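PDB 1ID2: amicyanin from Paracoccus versutus, which carries electrons as a type I blue copper protein, cycling a single copper ion, probably between its cupric and cuprous states, within a small beta barrel. Local coordinates for residues K28-L32 against E50-V56; V22-K28 against V44-E50. All blocks are in the same frame, centred on the assembly; numbering follows the deposited sequence.

Contact 1 (K28-L32 against E50-V56); sequences KMKYL and EVMPHNV. With CU (copper (II) ion), chain D.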
loop_
_atom_site.group_PDB
_atom_site.type_symbol
_atom_site.label_atom_id
_atom_site.label_comp_id
_atom_site.label_asym_id
_atom_site.label_seq_id
_atom_site.Cartn_x
_atom_site.Cartn_y
_atom_site.Cartn_z
ATOM N N LYS A 28 3.494 -14.731 3.498
ATOM C CA LYS A 28 2.854 -15.556 4.511
ATOM C C LYS A 28 1.775 -14.828 5.313
ATOM O O LYS A 28 1.705 -14.907 6.537
ATOM C CB LYS A 28 3.930 -16.218 5.380
ATOM C CG LYS A 28 5.157 -16.744 4.539
ATOM C CD LYS A 28 5.008 -18.163 3.866
ATOM C CE LYS A 28 3.770 -18.318 2.949
ATOM N NZ LYS A 28 3.916 -17.954 1.482
ATOM N N MET A 29 0.842 -14.261 4.551
ATOM C CA MET A 29 -0.317 -13.561 5.062
ATOM C C MET A 29 0.049 -12.416 5.998
ATOM O O MET A 29 -0.761 -12.036 6.843
ATOM C CB MET A 29 -1.261 -14.536 5.775
ATOM C CG MET A 29 -1.618 -15.761 4.956
ATOM S SD MET A 29 -2.542 -15.438 3.478
ATOM C CE MET A 29 -4.232 -15.350 4.080
ATOM N N LYS A 30 1.211 -11.803 5.776
ATOM C CA LYS A 30 1.678 -10.667 6.586
ATOM C C LYS A 30 2.198 -9.586 5.654
ATOM O O LYS A 30 2.851 -9.884 4.658
ATOM C CB LYS A 30 2.858 -11.074 7.473
ATOM C CG LYS A 30 2.536 -11.911 8.688
ATOM C CD LYS A 30 3.778 -12.664 9.176
ATOM C CE LYS A 30 4.843 -11.734 9.741
ATOM N NZ LYS A 30 6.110 -12.459 10.063
ATOM N N TYR A 31 2.037 -8.337 6.063
ATOM C CA TYR A 31 2.828 -7.249 5.515
ATOM C C TYR A 31 4.100 -7.309 6.296
ATOM O O TYR A 31 4.062 -7.226 7.522
ATOM C CB TYR A 31 2.168 -5.897 5.787
ATOM C CG TYR A 31 0.878 -5.736 5.068
ATOM C CD1 TYR A 31 0.844 -5.639 3.671
ATOM C CD2 TYR A 31 -0.318 -5.721 5.767
ATOM C CE1 TYR A 31 -0.359 -5.517 2.990
ATOM C CE2 TYR A 31 -1.523 -5.609 5.096
ATOM C CZ TYR A 31 -1.549 -5.500 3.720
ATOM O OH TYR A 31 -2.769 -5.294 3.109
ATOM N N LEU A 32 5.229 -7.321 5.600
ATOM C CA LEU A 32 6.485 -7.632 6.258
ATOM C C LEU A 32 7.064 -6.427 6.984
ATOM O O LEU A 32 7.837 -6.579 7.922
ATOM C CB LEU A 32 7.492 -8.206 5.256
ATOM C CG LEU A 32 7.144 -9.595 4.696
ATOM C CD1 LEU A 32 8.384 -10.198 4.036
ATOM C CD2 LEU A 32 6.617 -10.506 5.798
ATOM N N GLU A 50 3.616 -13.878 -2.821
ATOM C CA GLU A 50 2.985 -15.194 -2.826
ATOM C C GLU A 50 1.809 -15.285 -3.775
ATOM O O GLU A 50 1.301 -14.261 -4.240
ATOM C CB GLU A 50 2.558 -15.598 -1.404
ATOM C CG GLU A 50 1.788 -14.545 -0.610
ATOM C CD GLU A 50 1.544 -14.961 0.843
ATOM O OE1 GLU A 50 2.316 -15.780 1.379
ATOM O OE2 GLU A 50 0.607 -14.429 1.471
ATOM N N VAL A 51 1.316 -16.500 -3.991
ATOM C CA VAL A 51 0.181 -16.718 -4.898
ATOM C C VAL A 51 -1.200 -16.298 -4.378
ATOM O O VAL A 51 -2.131 -16.140 -5.164
ATOM C CB VAL A 51 0.101 -18.195 -5.369
ATOM C CG1 VAL A 51 1.213 -18.485 -6.322
ATOM C CG2 VAL A 51 0.209 -19.129 -4.200
ATOM N N MET A 52 -1.360 -16.211 -3.062
ATOM C CA MET A 52 -2.551 -15.589 -2.470
ATOM C C MET A 52 -2.632 -14.125 -2.871
ATOM O O MET A 52 -1.738 -13.348 -2.576
ATOM C CB MET A 52 -2.488 -15.655 -0.949
ATOM C CG MET A 52 -3.730 -15.131 -0.252
ATOM S SD MET A 52 -5.083 -16.287 -0.339
ATOM C CE MET A 52 -4.780 -17.298 1.129
ATOM N N PRO A 53 -3.765 -13.704 -3.420
ATOM C CA PRO A 53 -3.781 -12.295 -3.801
ATOM C C PRO A 53 -4.010 -11.411 -2.585
ATOM O O PRO A 53 -4.742 -11.779 -1.667
ATOM C CB PRO A 53 -4.920 -12.220 -4.821
ATOM C CG PRO A 53 -5.073 -13.658 -5.301
ATOM C CD PRO A 53 -4.856 -14.455 -4.057
ATOM N N HIS A 54 -3.400 -10.234 -2.605
ATOM C CA HIS A 54 -3.453 -9.293 -1.501
ATOM C C HIS A 54 -3.590 -7.892 -2.077
ATOM O O HIS A 54 -3.158 -7.650 -3.202
ATOM C CB HIS A 54 -2.187 -9.393 -0.665
ATOM C CG HIS A 54 -2.012 -10.725 0.018
ATOM N ND1 HIS A 54 -2.884 -11.168 0.981
ATOM C CD2 HIS A 54 -0.979 -11.596 -0.069
ATOM C CE1 HIS A 54 -2.368 -12.287 1.451
ATOM N NE2 HIS A 54 -1.224 -12.592 0.855
ATOM N N ASN A 55 -4.343 -7.029 -1.404
ATOM C CA ASN A 55 -4.403 -5.624 -1.805
ATOM C C ASN A 55 -4.095 -4.706 -0.630
ATOM O O ASN A 55 -3.590 -5.171 0.407
ATOM C CB ASN A 55 -5.768 -5.270 -2.423
ATOM C CG ASN A 55 -6.864 -5.096 -1.384
ATOM O OD1 ASN A 55 -6.789 -5.673 -0.317
ATOM N ND2 ASN A 55 -7.932 -4.383 -1.739
ATOM N N VAL A 56 -4.191 -3.397 -0.881
ATOM C CA VAL A 56 -4.047 -2.374 0.166
ATOM C C VAL A 56 -5.334 -1.570 0.192
ATOM O O VAL A 56 -5.816 -1.178 -0.874
ATOM C CB VAL A 56 -2.837 -1.430 -0.130
ATOM C CG1 VAL A 56 -2.818 -0.245 0.816
ATOM C CG2 VAL A 56 -1.553 -2.195 0.038
HETATM CU CU CU D . -4.456 -10.314 1.917
#

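Contact 2 (V22-K28 against V44-E50); sequences VVVGIEK and VYWVNGE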
loop_
_atom_site.group_PDB
_atom_site.type_symbol
_atom_site.label_atom_id
_atom_site.label_comp_id
_atom_site.label_asym_id
_atom_site.label_seq_id
_atom_site.Cartn_x
_atom_site.Cartn_y
_atom_site.Cartn_z
ATOM N N VAL A 22 10.873 2.743 -1.261
ATOM C CA VAL A 22 10.519 2.042 -0.027
ATOM C C VAL A 22 9.473 1.009 -0.365
ATOM O O VAL A 22 8.526 1.314 -1.087
ATOM C CB VAL A 22 9.959 2.969 1.061
ATOM C CG1 VAL A 22 11.057 3.843 1.581
ATOM C CG2 VAL A 22 8.823 3.790 0.528
ATOM N N VAL A 23 9.799 -0.248 -0.079
ATOM C CA VAL A 23 8.989 -1.368 -0.524
ATOM C C VAL A 23 8.508 -2.134 0.707
ATOM O O VAL A 23 9.280 -2.382 1.634
ATOM C CB VAL A 23 9.799 -2.317 -1.483
ATOM C CG1 VAL A 23 8.925 -3.482 -1.949
ATOM C CG2 VAL A 23 10.274 -1.557 -2.688
ATOM N N VAL A 24 7.201 -2.365 0.784
ATOM C CA VAL A 24 6.670 -3.208 1.819
ATOM C C VAL A 24 6.354 -4.529 1.158
ATOM O O VAL A 24 5.561 -4.587 0.219
ATOM C CB VAL A 24 5.404 -2.611 2.472
ATOM C CG1 VAL A 24 4.767 -3.640 3.421
ATOM C CG2 VAL A 24 5.772 -1.342 3.254
ATOM N N GLY A 25 7.064 -5.571 1.591
ATOM C CA GLY A 25 6.837 -6.904 1.062
ATOM C C GLY A 25 5.680 -7.605 1.729
ATOM O O GLY A 25 5.305 -7.284 2.867
ATOM N N ILE A 26 5.068 -8.518 0.990
ATOM C CA ILE A 26 3.964 -9.297 1.515
ATOM C C ILE A 26 4.270 -10.790 1.394
ATOM O O ILE A 26 4.357 -11.317 0.284
ATOM C CB ILE A 26 2.637 -8.971 0.766
ATOM C CG1 ILE A 26 2.437 -7.446 0.654
ATOM C CG2 ILE A 26 1.474 -9.595 1.516
ATOM C CD1 ILE A 26 1.379 -7.013 -0.356
ATOM N N GLU A 27 4.409 -11.466 2.534
ATOM C CA GLU A 27 4.683 -12.898 2.551
ATOM C C GLU A 27 3.959 -13.506 3.714
ATOM O O GLU A 27 3.899 -12.917 4.789
ATOM C CB GLU A 27 6.173 -13.196 2.731
ATOM C CG GLU A 27 6.935 -13.564 1.487
ATOM C CD GLU A 27 6.471 -14.856 0.852
ATOM O OE1 GLU A 27 6.860 -15.945 1.305
ATOM O OE2 GLU A 27 5.831 -14.773 -0.202
ATOM N N LYS A 28 3.494 -14.731 3.498
ATOM C CA LYS A 28 2.854 -15.556 4.511
ATOM C C LYS A 28 1.775 -14.828 5.313
ATOM O O LYS A 28 1.705 -14.907 6.537
ATOM C CB LYS A 28 3.930 -16.218 5.380
ATOM C CG LYS A 28 5.157 -16.744 4.539
ATOM C CD LYS A 28 5.008 -18.163 3.866
ATOM C CE LYS A 28 3.770 -18.318 2.949
ATOM N NZ LYS A 28 3.916 -17.954 1.482
ATOM N N VAL A 44 5.068 4.759 -1.508
ATOM C CA VAL A 44 5.369 3.449 -0.926
ATOM C C VAL A 44 4.927 2.424 -1.943
ATOM O O VAL A 44 3.867 2.560 -2.501
ATOM C CB VAL A 44 4.581 3.172 0.377
ATOM C CG1 VAL A 44 5.051 1.880 0.997
ATOM C CG2 VAL A 44 4.748 4.309 1.356
ATOM N N TYR A 45 5.731 1.390 -2.163
ATOM C CA TYR A 45 5.311 0.262 -2.981
ATOM C C TYR A 45 5.110 -0.953 -2.101
ATOM O O TYR A 45 5.791 -1.115 -1.092
ATOM C CB TYR A 45 6.369 -0.063 -4.039
ATOM C CG TYR A 45 6.504 0.984 -5.131
ATOM C CD1 TYR A 45 7.137 2.201 -4.889
ATOM C CD2 TYR A 45 6.062 0.726 -6.415
ATOM C CE1 TYR A 45 7.311 3.131 -5.902
ATOM C CE2 TYR A 45 6.264 1.636 -7.441
ATOM C CZ TYR A 45 6.878 2.831 -7.180
ATOM O OH TYR A 45 7.065 3.726 -8.211
ATOM N N TRP A 46 4.089 -1.733 -2.428
ATOM C CA TRP A 46 3.853 -3.025 -1.810
ATOM C C TRP A 46 4.130 -4.028 -2.897
ATOM O O TRP A 46 3.856 -3.749 -4.053
ATOM C CB TRP A 46 2.397 -3.161 -1.367
ATOM C CG TRP A 46 2.088 -2.410 -0.120
ATOM C CD1 TRP A 46 2.126 -2.889 1.155
ATOM C CD2 TRP A 46 1.742 -1.017 -0.026
ATOM N NE1 TRP A 46 1.846 -1.881 2.036
ATOM C CE2 TRP A 46 1.611 -0.730 1.344
ATOM C CE3 TRP A 46 1.521 -0.005 -0.967
ATOM C CZ2 TRP A 46 1.269 0.559 1.792
ATOM C CZ3 TRP A 46 1.185 1.262 -0.516
ATOM C CH2 TRP A 46 1.060 1.531 0.848
ATOM N N VAL A 47 4.786 -5.128 -2.547
ATOM C CA VAL A 47 5.072 -6.198 -3.511
ATOM C C VAL A 47 4.641 -7.535 -2.907
ATOM O O VAL A 47 5.068 -7.924 -1.822
ATOM C CB VAL A 47 6.592 -6.281 -3.862
ATOM C CG1 VAL A 47 6.845 -7.426 -4.831
ATOM C CG2 VAL A 47 7.075 -4.967 -4.470
ATOM N N ASN A 48 3.735 -8.211 -3.593
ATOM C CA ASN A 48 3.229 -9.481 -3.143
ATOM C C ASN A 48 4.167 -10.611 -3.567
ATOM O O ASN A 48 4.434 -10.788 -4.763
ATOM C CB ASN A 48 1.827 -9.725 -3.728
ATOM C CG ASN A 48 1.181 -10.988 -3.166
ATOM O OD1 ASN A 48 1.663 -11.539 -2.198
ATOM N ND2 ASN A 48 0.090 -11.440 -3.778
ATOM N N GLY A 49 4.673 -11.349 -2.592
ATOM C CA GLY A 49 5.587 -12.422 -2.889
ATOM C C GLY A 49 4.909 -13.760 -3.106
ATOM O O GLY A 49 5.570 -14.702 -3.518
ATOM N N GLU A 50 3.616 -13.878 -2.821
ATOM C CA GLU A 50 2.985 -15.194 -2.826
ATOM C C GLU A 50 1.809 -15.285 -3.775
ATOM O O GLU A 50 1.301 -14.261 -4.240
ATOM C CB GLU A 50 2.558 -15.598 -1.404
ATOM C CG GLU A 50 1.788 -14.545 -0.610
ATOM C CD GLU A 50 1.544 -14.961 0.843
ATOM O OE1 GLU A 50 2.316 -15.780 1.379
ATOM O OE2 GLU A 50 0.607 -14.429 1.471
#

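Contact 1 (K28-L32 against E50-V56)
The carboxylate of E50 accepts the backbone N-H groups of K28 and M29, one on each oxygen, and its side chain is worth following outward from CB. CB itself lies 4.0 Å from K28 NZ. CG sits between the backbone N and the carbonyl carbon (chi1 48°), a turn that sends the extended chain across to the 28-32 segment, and on its way CG passes the edge of the H54 ring. At the tip each oxygen has two donors. OE1 takes K28 N from above the carboxylate plane and, nearly along its C-O direction, the ammonium K28 NZ at 2.7 Å in a salt bridge; the lysine chain is bent at three successive torsions to come back to it. OE2 receives M29 N on its syn side at 3.1 Å, while its anti lone pair takes H54 NE2 at 2.7 Å, straight (165°) and in the plane of the imidazole. Four bonds thus hold the carboxylate, and E50 acts as a second-shell residue, which probably helps fix the rotation of the imidazole, together with the metal bond. This is the type I copper site of the cupredoxin fold: H54 ND1 binds copper at 2.0 Å, and C93, H96 and M99 complete the site. Because E50 is negatively charged, it may make the ring a somewhat stronger electron donor to the metal. M29 SD also approaches the imidazole, lying at its edge 3.8 Å from H54 CE1, and M29 CE packs 3.6 Å from M52 CE beside it. Farther along, Y31 OH donates to N55 O at 2.8 Å, in the carbonyl plane, with the acceptor at the edge of the phenol ring. The amide of N55 is held separately, its ND2 by G70 O and its OD1 by T94 N.

Contact 2 (V22-K28 against V44-E50)
The W46 indole has V44 CG1 over one face, near the rim, while V24 approaches obliquely, its CB 3.5 Å from W46 CD1; the ring of Y45, in contrast, has V22 O at its edge. Both rings belong to a parallel strand pair of the cupredoxin beta barrel, in which strand segments 22-27 and 44-48 run 27° apart in direction. V24, I26, V44, W46 and N48 share the sheet's inner face, where V103 and I38 come from the facing strands; V23, Y45 and V47 lie on the other. V24 and W46 point the same way side by side, and V23 CG1 presses on V47 CG2 at a tight 3.5 Å. The backbone bonds alternate as parallel pairing requires: V24 receives V47 N and gives its own N to Y45 O at 2.7 Å, and I26 likewise gives N to V47 O and accepts G49 N. At the C-terminal ends of the pair, E27 OE2 stands 4.0 Å from E50 OE1, a like-charge approach that K28 NZ, placed near both glutamates, probably eases. A glutamine at E50 would probably leave K28 NZ without its close counter-charge and turn an NH2 toward N-H donors, K28 N or those of M29 and H54, that now find a carboxylate oxygen. N48, its CG anti to N (chi1 -174°), forms an Asx turn: OD1 accepts E50 N at 3.1 Å from above the carbonyl plane, while ND2 donates to M52 O.

Contact 1 and contact 2 share K28 and E50, and their centres lie about 7 Å apart; the 50-56 loop follows strand 43-48 directly, on the copper side of the parallel strand pair. Strands 22-27 and 30-31 are neighbours in one sheet, where L32 N probably donates to G25 O at 2.7 Å. H54 rests on contact 2 as well: its CD2 lies 3.5 Å from I26 CG2 and 3.4 Å from N48 OD1. The side chain of I26 is about 6 Å from the copper. At the other end of the 50-56 segment, V56 CG2 packs 3.5 Å from W46 CD2, tying the loop to the barrel's interior.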